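Local coordinates for protein lactate dehydrogenase, adjacent gene encodes predicted malate dehydrogenase (Cryptosporidium parvum, PDB 4ND2) that probably catalyses the NAD-dependent interconversion of (S)-lactate and pyruvate, with the cofactor held in a Rossmann-type domain, at residues Ala8-Gly13 against Asp74-Thr79; Val32-Ala37 against Ile62-Tyr67; Ser152-Phe157 against Val169-Ile174. All coordinates share one frame; numbering follows the deposited sequence.

Contact 1: Ala8-Gly13 against Asp74-Thr79. With A3D (3-acetylpyridine adenine dinucleotide), chain C.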
loop_
_atom_site.group_PDB
_atom_site.type_symbol
_atom_site.label_atom_id
_atom_site.label_comp_id
_atom_site.label_asym_id
_atom_site.label_seq_id
_atom_site.Cartn_x
_atom_site.Cartn_y
_atom_site.Cartn_z
ATOM N N ALA A 8 -9.716 15.500 12.685
ATOM C CA ALA A 8 -9.388 16.900 12.942
ATOM C C ALA A 8 -8.009 16.984 13.584
ATOM O O ALA A 8 -7.745 16.319 14.588
ATOM C CB ALA A 8 -10.434 17.541 13.842
ATOM N N VAL A 9 -7.134 17.786 12.986
ATOM C CA VAL A 9 -5.800 18.025 13.512
ATOM C C VAL A 9 -5.752 19.444 14.080
ATOM O O VAL A 9 -5.786 20.425 13.327
ATOM C CB VAL A 9 -4.730 17.848 12.413
ATOM C CG1 VAL A 9 -3.338 18.111 12.967
ATOM C CG2 VAL A 9 -4.818 16.451 11.812
ATOM N N ILE A 10 -5.689 19.542 15.408
ATOM C CA ILE A 10 -5.724 20.832 16.101
ATOM C C ILE A 10 -4.295 21.315 16.303
ATOM O O ILE A 10 -3.573 20.815 17.169
ATOM C CB ILE A 10 -6.449 20.740 17.463
ATOM C CG1 ILE A 10 -7.784 19.994 17.329
ATOM C CG2 ILE A 10 -6.663 22.130 18.050
ATOM C CD1 ILE A 10 -8.716 20.538 16.263
ATOM N N GLY A 11 -3.892 22.288 15.490
ATOM C CA GLY A 11 -2.516 22.762 15.455
ATOM C C GLY A 11 -1.865 22.259 14.185
ATOM O O GLY A 11 -1.697 21.050 14.008
ATOM N N SER A 12 -1.506 23.184 13.300
ATOM C CA SER A 12 -1.012 22.844 11.969
ATOM C C SER A 12 0.454 23.225 11.796
ATOM O O SER A 12 0.863 23.720 10.743
ATOM C CB SER A 12 -1.876 23.529 10.910
ATOM O OG SER A 12 -3.241 23.191 11.107
ATOM N N GLY A 13 1.246 22.978 12.835
ATOM C CA GLY A 13 2.684 23.195 12.775
ATOM C C GLY A 13 3.400 21.989 12.197
ATOM O O GLY A 13 2.868 21.296 11.329
ATOM N N ASP A 74 -14.317 12.029 13.682
ATOM C CA ASP A 74 -14.207 10.722 14.331
ATOM C C ASP A 74 -13.015 10.701 15.272
ATOM O O ASP A 74 -13.080 10.121 16.356
ATOM C CB ASP A 74 -14.052 9.617 13.289
ATOM C CG ASP A 74 -15.234 9.534 12.356
ATOM O OD1 ASP A 74 -16.343 9.211 12.831
ATOM O OD2 ASP A 74 -15.053 9.798 11.151
ATOM N N VAL A 75 -11.922 11.326 14.839
ATOM C CA VAL A 75 -10.709 11.420 15.636
ATOM C C VAL A 75 -10.258 12.875 15.700
ATOM O O VAL A 75 -10.330 13.600 14.706
ATOM C CB VAL A 75 -9.576 10.554 15.041
ATOM C CG1 VAL A 75 -8.300 10.672 15.869
ATOM C CG2 VAL A 75 -10.016 9.099 14.943
ATOM N N VAL A 76 -9.811 13.295 16.879
ATOM C CA VAL A 76 -9.208 14.607 17.064
ATOM C C VAL A 76 -7.791 14.402 17.578
ATOM O O VAL A 76 -7.594 13.765 18.613
ATOM C CB VAL A 76 -10.000 15.470 18.066
ATOM C CG1 VAL A 76 -9.281 16.789 18.326
ATOM C CG2 VAL A 76 -11.411 15.723 17.552
ATOM N N ILE A 77 -6.809 14.925 16.847
ATOM C CA ILE A 77 -5.411 14.840 17.253
ATOM C C ILE A 77 -4.929 16.239 17.635
ATOM O O ILE A 77 -4.954 17.158 16.812
ATOM C CB ILE A 77 -4.523 14.241 16.142
ATOM C CG1 ILE A 77 -5.102 12.904 15.662
ATOM C CG2 ILE A 77 -3.102 14.046 16.648
ATOM C CD1 ILE A 77 -4.406 12.319 14.454
ATOM N N ILE A 78 -4.503 16.395 18.888
ATOM C CA ILE A 78 -4.131 17.703 19.433
ATOM C C ILE A 78 -2.618 17.894 19.420
ATOM O O ILE A 78 -1.889 17.224 20.156
ATOM C CB ILE A 78 -4.661 17.889 20.874
ATOM C CG1 ILE A 78 -6.162 17.596 20.928
ATOM C CG2 ILE A 78 -4.375 19.304 21.372
ATOM C CD1 ILE A 78 -6.772 17.695 22.312
ATOM N N THR A 79 -2.156 18.816 18.578
ATOM C CA THR A 79 -0.739 19.147 18.473
ATOM C C THR A 79 -0.442 20.582 18.923
ATOM O O THR A 79 0.719 20.980 18.972
ATOM C CB THR A 79 -0.234 18.988 17.023
ATOM O OG1 THR A 79 -0.609 20.131 16.243
ATOM C CG2 THR A 79 -0.801 17.732 16.383
HETATM P PA A3D C . 4.908 23.749 16.222
HETATM O O1A A3D C . 5.546 23.459 14.891
HETATM O O2A A3D C . 5.329 24.974 16.992
HETATM O O5B A3D C . 3.320 23.812 16.017
HETATM C C5B A3D C . 2.432 24.246 17.040
HETATM C C4B A3D C . 1.205 24.832 16.359
HETATM O O4B A3D C . 0.170 25.050 17.320
HETATM C C3B A3D C . 1.491 26.177 15.693
HETATM O O3B A3D C . 1.202 26.128 14.292
HETATM C C2B A3D C . 0.587 27.160 16.415
HETATM O O2B A3D C . 0.052 28.184 15.572
HETATM C C1B A3D C . -0.501 26.254 16.959
HETATM N N9A A3D C . -1.239 26.838 18.098
HETATM C C8A A3D C . -0.762 27.618 19.088
HETATM N N7A A3D C . -1.760 27.953 19.943
HETATM C C5A A3D C . -2.892 27.385 19.495
HETATM C C6A A3D C . -4.304 27.333 19.918
HETATM N N6A A3D C . -4.723 27.982 21.033
HETATM N N1A A3D C . -5.160 26.613 19.155
HETATM C C2A A3D C . -4.769 25.958 18.043
HETATM N N3A A3D C . -3.498 25.967 17.603
HETATM C C4A A3D C . -2.539 26.648 18.277
HETATM O O3 A3D C . 5.073 22.498 17.230
HETATM P PN A3D C . 5.216 20.952 16.777
HETATM O O1N A3D C . 6.644 20.701 16.382
HETATM O O2N A3D C . 4.110 20.591 15.824
HETATM O O5D A3D C . 4.920 20.208 18.170
HETATM C C5D A3D C . 3.619 20.301 18.740
HETATM C C4D A3D C . 3.585 19.745 20.159
HETATM O O4D A3D C . 3.846 18.336 20.139
HETATM C C3D A3D C . 4.627 20.366 21.085
HETATM O O3D A3D C . 4.040 20.643 22.356
HETATM C C2D A3D C . 5.678 19.291 21.242
HETATM O O2D A3D C . 6.375 19.341 22.491
HETATM C C1D A3D C . 4.826 18.039 21.134
HETATM N N1N A3D C . 5.580 16.834 20.793
HETATM C C2N A3D C . 5.355 15.725 21.514
HETATM C C3N A3D C . 6.038 14.549 21.241
HETATM C C7N A3D C . 5.786 13.310 22.044
HETATM O O7N A3D C . 6.459 12.327 21.808
HETATM C C8N A3D C . 4.720 13.287 23.097
HETATM C C4N A3D C . 6.960 14.528 20.203
HETATM C C5N A3D C . 7.174 15.685 19.468
HETATM C C6N A3D C . 6.466 16.835 19.787
HETATM O O HOH W 1 1.663 20.993 14.765
#
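Ala8 to Ile10 and Val75 to Ile78 lie side by side as parallel strands at the heart of the Rossmann fold, where the first strand in the chain, which lies inside the sheet, runs directly into the glycine-rich dinucleotide loop. The ladder starts with Ala8 N giving a hydrogen bond to Val75 O at 2.8 Å. Ala8 O then accepts from Ile77 N, Ile10 N donates to Ile77 O, and Ile10 O takes the amide of Thr79. On the face carrying Ala8, Val76, Ile10 and Ile78, Ile10 CG1 crosses Val76 CG1 at 3.7 Å. Both isoleucines of that face also touch Val104 of helix 94-111, while Val9 and Ile77 on the other face pack on Ile19 of helix 14-26.

Past the strand ends a side-chain hydroxyl takes over. Thr79 OG1 sits between its backbone N and carbonyl carbon (chi1 80°), which swings the hydroxyl across to the loop, where it donates to Gly11 O at 2.7 Å. It arrives above the carbonyl plane rather than on a lone pair. Gly11 has a positive phi of 107°, where a CB would run into Thr79 OG1, and its CA comes within 4.0 Å of adenine atom N3A of the cofactor analogue. The next glycine, Gly13, is the N-cap of helix 14-26; with no side chain there, cofactor atom O5B approaches its CA to 3.4 Å. Gly11 and Gly13 fit the first two glycines of a GxGxxG sequence. One water ties the pieces together. It accepts a weak bond from Gly13 N and gives one hydrogen to Thr79 OG1 at 2.8 Å and the other to cofactor phosphate oxygen O2N at 2.7 Å.

Contact 2: Val32-Ala37 against Ile62-Tyr67. With A3D (3-acetylpyridine adenine dinucleotide), chain C.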
loop_
_atom_site.group_PDB
_atom_site.type_symbol
_atom_site.label_atom_id
_atom_site.label_comp_id
_atom_site.label_asym_id
_atom_site.label_seq_id
_atom_site.Cartn_x
_atom_site.Cartn_y
_atom_site.Cartn_z
ATOM N N VAL A 32 -9.175 17.849 8.564
ATOM C CA VAL A 32 -9.362 19.270 8.833
ATOM C C VAL A 32 -8.164 19.761 9.637
ATOM O O VAL A 32 -7.985 19.370 10.792
ATOM C CB VAL A 32 -10.662 19.543 9.616
ATOM C CG1 VAL A 32 -10.794 21.027 9.946
ATOM C CG2 VAL A 32 -11.864 19.064 8.818
ATOM N N LEU A 33 -7.336 20.595 9.012
ATOM C CA LEU A 33 -6.212 21.233 9.690
ATOM C C LEU A 33 -6.689 22.527 10.348
ATOM O O LEU A 33 -7.039 23.485 9.657
ATOM C CB LEU A 33 -5.078 21.538 8.703
ATOM C CG LEU A 33 -4.095 20.406 8.401
ATOM C CD1 LEU A 33 -3.325 20.693 7.121
ATOM C CD2 LEU A 33 -3.136 20.192 9.566
ATOM N N PHE A 34 -6.707 22.541 11.678
ATOM C CA PHE A 34 -7.120 23.714 12.445
ATOM C C PHE A 34 -5.900 24.440 13.002
ATOM O O PHE A 34 -4.961 23.811 13.490
ATOM C CB PHE A 34 -8.050 23.304 13.594
ATOM C CG PHE A 34 -8.497 24.455 14.460
ATOM C CD1 PHE A 34 -9.726 25.066 14.246
ATOM C CD2 PHE A 34 -7.689 24.930 15.491
ATOM C CE1 PHE A 34 -10.138 26.128 15.038
ATOM C CE2 PHE A 34 -8.097 25.990 16.285
ATOM C CZ PHE A 34 -9.324 26.590 16.059
ATOM N N ASP A 35 -5.918 25.768 12.931
ATOM C CA ASP A 35 -4.915 26.585 13.607
ATOM C C ASP A 35 -5.447 27.996 13.831
ATOM O O ASP A 35 -6.311 28.465 13.089
ATOM C CB ASP A 35 -3.614 26.632 12.800
ATOM C CG ASP A 35 -2.385 26.822 13.677
ATOM O OD1 ASP A 35 -2.254 27.890 14.319
ATOM O OD2 ASP A 35 -1.539 25.899 13.714
ATOM N N ILE A 36 -4.936 28.659 14.864
ATOM C CA ILE A 36 -5.285 30.057 15.135
ATOM C C ILE A 36 -4.440 31.022 14.303
ATOM O O ILE A 36 -4.823 32.172 14.117
ATOM C CB ILE A 36 -5.157 30.421 16.632
ATOM C CG1 ILE A 36 -3.716 30.250 17.133
ATOM C CG2 ILE A 36 -6.118 29.581 17.461
ATOM C CD1 ILE A 36 -3.467 30.875 18.488
ATOM N N ALA A 37 -3.290 30.554 13.816
ATOM C CA ALA A 37 -2.415 31.368 12.977
ATOM C C ALA A 37 -3.003 31.505 11.575
ATOM O O ALA A 37 -3.390 30.511 10.960
ATOM C CB ALA A 37 -1.025 30.753 12.905
ATOM N N ILE A 62 -8.587 20.227 4.221
ATOM C CA ILE A 62 -8.885 21.664 4.293
ATOM C C ILE A 62 -8.247 22.311 5.520
ATOM O O ILE A 62 -7.998 21.645 6.529
ATOM C CB ILE A 62 -10.406 21.942 4.295
ATOM C CG1 ILE A 62 -11.084 21.349 5.538
ATOM C CG2 ILE A 62 -11.042 21.387 3.030
ATOM C CD1 ILE A 62 -12.533 21.755 5.696
ATOM N N GLY A 63 -7.987 23.612 5.413
ATOM C CA GLY A 63 -7.421 24.406 6.499
ATOM C C GLY A 63 -8.460 25.375 7.028
ATOM O O GLY A 63 -9.251 25.920 6.258
ATOM N N THR A 64 -8.465 25.591 8.341
ATOM C CA THR A 64 -9.483 26.429 8.974
ATOM C C THR A 64 -9.021 27.031 10.298
ATOM O O THR A 64 -8.057 26.562 10.909
ATOM C CB THR A 64 -10.777 25.626 9.224
ATOM O OG1 THR A 64 -11.800 26.495 9.725
ATOM C CG2 THR A 64 -10.545 24.499 10.223
ATOM N N ASN A 65 -9.728 28.077 10.725
ATOM C CA ASN A 65 -9.554 28.658 12.055
ATOM C C ASN A 65 -10.861 28.630 12.844
ATOM O O ASN A 65 -11.010 29.344 13.833
ATOM C CB ASN A 65 -9.020 30.093 11.950
ATOM C CG ASN A 65 -10.005 31.050 11.295
ATOM O OD1 ASN A 65 -11.062 30.650 10.809
ATOM N ND2 ASN A 65 -9.653 32.327 11.275
ATOM N N ASP A 66 -11.795 27.789 12.405
ATOM C CA ASP A 66 -13.152 27.760 12.940
ATOM C C ASP A 66 -13.473 26.368 13.481
ATOM O O ASP A 66 -13.493 25.393 12.725
ATOM C CB ASP A 66 -14.132 28.142 11.826
ATOM C CG ASP A 66 -15.554 28.324 12.318
ATOM O OD1 ASP A 66 -16.389 28.788 11.514
ATOM O OD2 ASP A 66 -15.849 28.005 13.487
ATOM N N TYR A 67 -13.741 26.280 14.782
ATOM C CA TYR A 67 -14.041 24.989 15.418
ATOM C C TYR A 67 -15.306 24.320 14.879
ATOM O O TYR A 67 -15.456 23.106 14.995
ATOM C CB TYR A 67 -14.127 25.124 16.945
ATOM C CG TYR A 67 -12.794 24.961 17.643
ATOM C CD1 TYR A 67 -12.218 26.009 18.354
ATOM C CD2 TYR A 67 -12.105 23.751 17.583
ATOM C CE1 TYR A 67 -10.996 25.855 18.990
ATOM C CE2 TYR A 67 -10.883 23.587 18.213
ATOM C CZ TYR A 67 -10.333 24.640 18.915
ATOM O OH TYR A 67 -9.118 24.473 19.539
HETATM P PA A3D C . 4.908 23.749 16.222
HETATM O O1A A3D C . 5.546 23.459 14.891
HETATM O O2A A3D C . 5.329 24.974 16.992
HETATM O O5B A3D C . 3.320 23.812 16.017
HETATM C C5B A3D C . 2.432 24.246 17.040
HETATM C C4B A3D C . 1.205 24.832 16.359
HETATM O O4B A3D C . 0.170 25.050 17.320
HETATM C C3B A3D C . 1.491 26.177 15.693
HETATM O O3B A3D C . 1.202 26.128 14.292
HETATM C C2B A3D C . 0.587 27.160 16.415
HETATM O O2B A3D C . 0.052 28.184 15.572
HETATM C C1B A3D C . -0.501 26.254 16.959
HETATM N N9A A3D C . -1.239 26.838 18.098
HETATM C C8A A3D C . -0.762 27.618 19.088
HETATM N N7A A3D C . -1.760 27.953 19.943
HETATM C C5A A3D C . -2.892 27.385 19.495
HETATM C C6A A3D C . -4.304 27.333 19.918
HETATM N N6A A3D C . -4.723 27.982 21.033
HETATM N N1A A3D C . -5.160 26.613 19.155
HETATM C C2A A3D C . -4.769 25.958 18.043
HETATM N N3A A3D C . -3.498 25.967 17.603
HETATM C C4A A3D C . -2.539 26.648 18.277
HETATM O O3 A3D C . 5.073 22.498 17.230
HETATM P PN A3D C . 5.216 20.952 16.777
HETATM O O1N A3D C . 6.644 20.701 16.382
HETATM O O2N A3D C . 4.110 20.591 15.824
HETATM O O5D A3D C . 4.920 20.208 18.170
HETATM C C5D A3D C . 3.619 20.301 18.740
HETATM C C4D A3D C . 3.585 19.745 20.159
HETATM O O4D A3D C . 3.846 18.336 20.139
HETATM C C3D A3D C . 4.627 20.366 21.085
HETATM O O3D A3D C . 4.040 20.643 22.356
HETATM C C2D A3D C . 5.678 19.291 21.242
HETATM O O2D A3D C . 6.375 19.341 22.491
HETATM C C1D A3D C . 4.826 18.039 21.134
HETATM N N1N A3D C . 5.580 16.834 20.793
HETATM C C2N A3D C . 5.355 15.725 21.514
HETATM C C3N A3D C . 6.038 14.549 21.241
HETATM C C7N A3D C . 5.786 13.310 22.044
HETATM O O7N A3D C . 6.459 12.327 21.808
HETATM C C8N A3D C . 4.720 13.287 23.097
HETATM C C4N A3D C . 6.960 14.528 20.203
HETATM C C5N A3D C . 7.174 15.685 19.468
HETATM C C6N A3D C . 6.466 16.835 19.787
#
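Phe34 CG lies anti to the backbone N (chi1 179°) and Tyr67 has chi1 at -88°, well off the usual -60°; these turns bring the two rings face to face, planes 22° apart and centroids 4.1 Å apart. Phe34 CZ, offset toward the rim of the tyrosine ring, approaches Tyr67 CE1 to 3.5 Å. An edge of the Phe34 ring looks at the adenine, its CE2 3.8 Å from cofactor atom C2A.

Phe34 ends one of two parallel strands and Tyr67 follows the other; they are bonded from Leu33 N to Ile62 O, Thr64 N to Leu33 O and Asp35 N to Thr64 O. Val32 CG1 presses on Thr64 CG2 at 3.5 Å, tighter than usual for two methyls. Thr64 OG1 instead bonds Asp69 OD2 and accepts Asp66 N in an ST turn.

Beyond the strand end, Asp35 takes both ribose hydroxyls of the adenosine half: OD1 accepts from O2B at 2.6 Å and OD2 from O3B at 2.8 Å. OD1 also accepts from Ala37 N in an Asx turn, and OD2 from Ser12 N, so each carboxylate oxygen takes two bonds. An acidic residue gripping the ribose diol at the end of the second strand is characteristic of NAD-binding Rossmann domains.

Contact 3: Ser152-Phe157 against Val169-Ile174. With PYR (pyruvic acid), chain D.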
loop_
_atom_site.group_PDB
_atom_site.type_symbol
_atom_site.label_atom_id
_atom_site.label_comp_id
_atom_site.label_asym_id
_atom_site.label_seq_id
_atom_site.Cartn_x
_atom_site.Cartn_y
_atom_site.Cartn_z
ATOM N N SER A 152 9.047 2.579 19.541
ATOM C CA SER A 152 9.626 2.507 18.194
ATOM C C SER A 152 11.121 2.819 18.213
ATOM O O SER A 152 11.909 2.157 17.531
ATOM C CB SER A 152 8.904 3.453 17.226
ATOM O OG SER A 152 7.572 3.026 17.000
ATOM N N ARG A 153 11.507 3.824 18.993
ATOM C CA ARG A 153 12.917 4.142 19.189
ATOM C C ARG A 153 13.641 2.970 19.859
ATOM O O ARG A 153 14.707 2.562 19.413
ATOM C CB ARG A 153 13.068 5.413 20.028
ATOM C CG ARG A 153 12.674 6.679 19.280
ATOM C CD ARG A 153 12.372 7.828 20.225
ATOM N NE ARG A 153 12.208 9.092 19.504
ATOM C CZ ARG A 153 11.856 10.244 20.073
ATOM N NH1 ARG A 153 11.619 10.313 21.382
ATOM N NH2 ARG A 153 11.735 11.335 19.324
ATOM N N PHE A 154 13.036 2.437 20.918
ATOM C CA PHE A 154 13.583 1.306 21.675
ATOM C C PHE A 154 13.783 0.099 20.749
ATOM O O PHE A 154 14.879 -0.461 20.682
ATOM C CB PHE A 154 12.631 0.983 22.843
ATOM C CG PHE A 154 13.175 0.011 23.869
ATOM C CD1 PHE A 154 14.530 -0.061 24.177
ATOM C CD2 PHE A 154 12.295 -0.800 24.577
ATOM C CE1 PHE A 154 14.993 -0.948 25.137
ATOM C CE2 PHE A 154 12.753 -1.685 25.542
ATOM C CZ PHE A 154 14.106 -1.759 25.820
ATOM N N ARG A 155 12.736 -0.263 20.006
ATOM C CA ARG A 155 12.801 -1.365 19.033
ATOM C C ARG A 155 13.859 -1.134 17.956
ATOM O O ARG A 155 14.592 -2.051 17.584
ATOM C CB ARG A 155 11.450 -1.554 18.340
ATOM C CG ARG A 155 10.333 -2.053 19.234
ATOM C CD ARG A 155 8.992 -1.944 18.525
ATOM N NE ARG A 155 8.810 -3.004 17.538
ATOM C CZ ARG A 155 7.775 -3.099 16.705
ATOM N NH1 ARG A 155 6.812 -2.186 16.709
ATOM N NH2 ARG A 155 7.707 -4.116 15.857
ATOM N N THR A 156 13.914 0.094 17.451
ATOM C CA THR A 156 14.848 0.468 16.392
ATOM C C THR A 156 16.300 0.310 16.836
ATOM O O THR A 156 17.121 -0.219 16.092
ATOM C CB THR A 156 14.586 1.915 15.920
ATOM O OG1 THR A 156 13.282 1.983 15.331
ATOM C CG2 THR A 156 15.615 2.369 14.894
ATOM N N PHE A 157 16.603 0.757 18.052
ATOM C CA PHE A 157 17.963 0.681 18.582
ATOM C C PHE A 157 18.399 -0.765 18.817
ATOM O O PHE A 157 19.540 -1.118 18.541
ATOM C CB PHE A 157 18.096 1.499 19.872
ATOM C CG PHE A 157 17.795 2.970 19.707
ATOM C CD1 PHE A 157 18.037 3.631 18.503
ATOM C CD2 PHE A 157 17.288 3.702 20.770
ATOM C CE1 PHE A 157 17.761 4.981 18.366
ATOM C CE2 PHE A 157 17.018 5.055 20.638
ATOM C CZ PHE A 157 17.252 5.693 19.435
ATOM N N VAL A 169 11.324 -7.046 16.174
ATOM C CA VAL A 169 11.673 -6.824 17.572
ATOM C C VAL A 169 10.414 -6.432 18.332
ATOM O O VAL A 169 9.710 -5.498 17.938
ATOM C CB VAL A 169 12.720 -5.703 17.735
ATOM C CG1 VAL A 169 13.005 -5.443 19.211
ATOM C CG2 VAL A 169 13.998 -6.059 16.992
ATOM N N SER A 170 10.131 -7.157 19.411
ATOM C CA SER A 170 9.063 -6.802 20.339
ATOM C C SER A 170 9.701 -6.108 21.535
ATOM O O SER A 170 10.593 -6.670 22.175
ATOM C CB SER A 170 8.309 -8.053 20.798
ATOM O OG SER A 170 7.286 -7.727 21.730
ATOM N N ALA A 171 9.262 -4.884 21.821
ATOM C CA ALA A 171 9.809 -4.109 22.934
ATOM C C ALA A 171 8.853 -2.988 23.339
ATOM O O ALA A 171 8.297 -2.301 22.482
ATOM C CB ALA A 171 11.167 -3.537 22.565
ATOM N N ASN A 172 8.669 -2.815 24.646
ATOM C CA ASN A 172 7.748 -1.823 25.176
ATOM C C ASN A 172 8.451 -0.817 26.072
ATOM O O ASN A 172 9.362 -1.171 26.827
ATOM C CB ASN A 172 6.632 -2.508 25.965
ATOM C CG ASN A 172 5.594 -3.147 25.065
ATOM O OD1 ASN A 172 4.913 -2.457 24.305
ATOM N ND2 ASN A 172 5.469 -4.467 25.141
ATOM N N VAL A 173 8.028 0.439 25.958
ATOM C CA VAL A 173 8.378 1.477 26.914
ATOM C C VAL A 173 7.089 1.850 27.633
ATOM O O VAL A 173 6.050 2.039 26.995
ATOM C CB VAL A 173 8.975 2.724 26.229
ATOM C CG1 VAL A 173 9.230 3.828 27.250
ATOM C CG2 VAL A 173 10.257 2.368 25.492
ATOM N N ILE A 174 7.158 1.937 28.958
ATOM C CA ILE A 174 5.998 2.269 29.781
ATOM C C ILE A 174 6.329 3.387 30.764
ATOM O O ILE A 174 7.489 3.778 30.908
ATOM C CB ILE A 174 5.472 1.032 30.543
ATOM C CG1 ILE A 174 6.564 0.429 31.438
ATOM C CG2 ILE A 174 4.960 -0.009 29.558
ATOM C CD1 ILE A 174 6.067 -0.682 32.337
HETATM C C PYR D . 9.976 13.458 21.833
HETATM O O PYR D . 10.581 13.521 20.738
HETATM O OXT PYR D . 9.969 12.403 22.505
HETATM C CA PYR D . 9.279 14.637 22.352
HETATM O O3 PYR D . 8.503 14.518 23.287
HETATM C CB PYR D . 9.532 15.978 21.729
#
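Phe154 and Arg155 fasten helix 147-162, whose Arg153 binds the substrate, to strand 169-174 of an antiparallel sheet of the C-terminal domain. With CG anti to its backbone N (chi1 -169°), Phe154 reaches its ring toward the strand, CD2 meeting Ala171 CB at 3.6 Å while CE2 lies 3.7 Å from Asn172 O and Phe154 CB rests on Val173 CG2 at 3.8 Å. Pro183 and Val188 add to the same apolar cluster.

Arg155 makes the polar half. Its chain runs over Ala171 CB, bends at chi3 (77°) and turns NE back to Val169 O, a hydrogen bond of 2.7 Å that lies nearly along the C=O axis but is bent at the hydrogen, and the oxygen stands 25° out of the guanidinium plane. NH2 adds a weak second bond to the same oxygen. Farther along, Val173 N bonds Ser151 OG of the same helix, and Asn172 ND2 donates to Gly191 O of the fourth subunit.

Arg153 leaves the helix in another direction, extended from CG to NE. Its guanidinium meets the pyruvate carboxylate with two bonds, NH1 to OXT at 2.9 Å and NH2 to O at 2.8 Å. Arg90, Asn122 and His177 also bond the pyruvate. Such a two-pronged arginine–carboxylate pair is characteristic of the substrate site of lactate and malate dehydrogenases.

Overall arrangement
Contacts 1 and 2 belong to one parallel sheet of the NAD-binding domain and meet directly, because strands 6-10 and 30-34 are neighbours: Gly11 N lies 2.7 Å from Phe34 O. Contact 1 is wholly buried mid-sheet, whereas contact 2 includes the outermost strand, 61-64, and is partly exposed. Both spend their strand residues on backbone ladders and their loop ends on the same cofactor, though contact 1 closes on its middle and reaches a phosphate through a water, while contact 2 holds its ribose and adenine. Contact 3 is a buried helix-to-strand joint in the other domain, held by side chains, with centres about 26 Å from contact 1 and 34 Å from contact 2, and its helix carries one of the substrate-binding arginines.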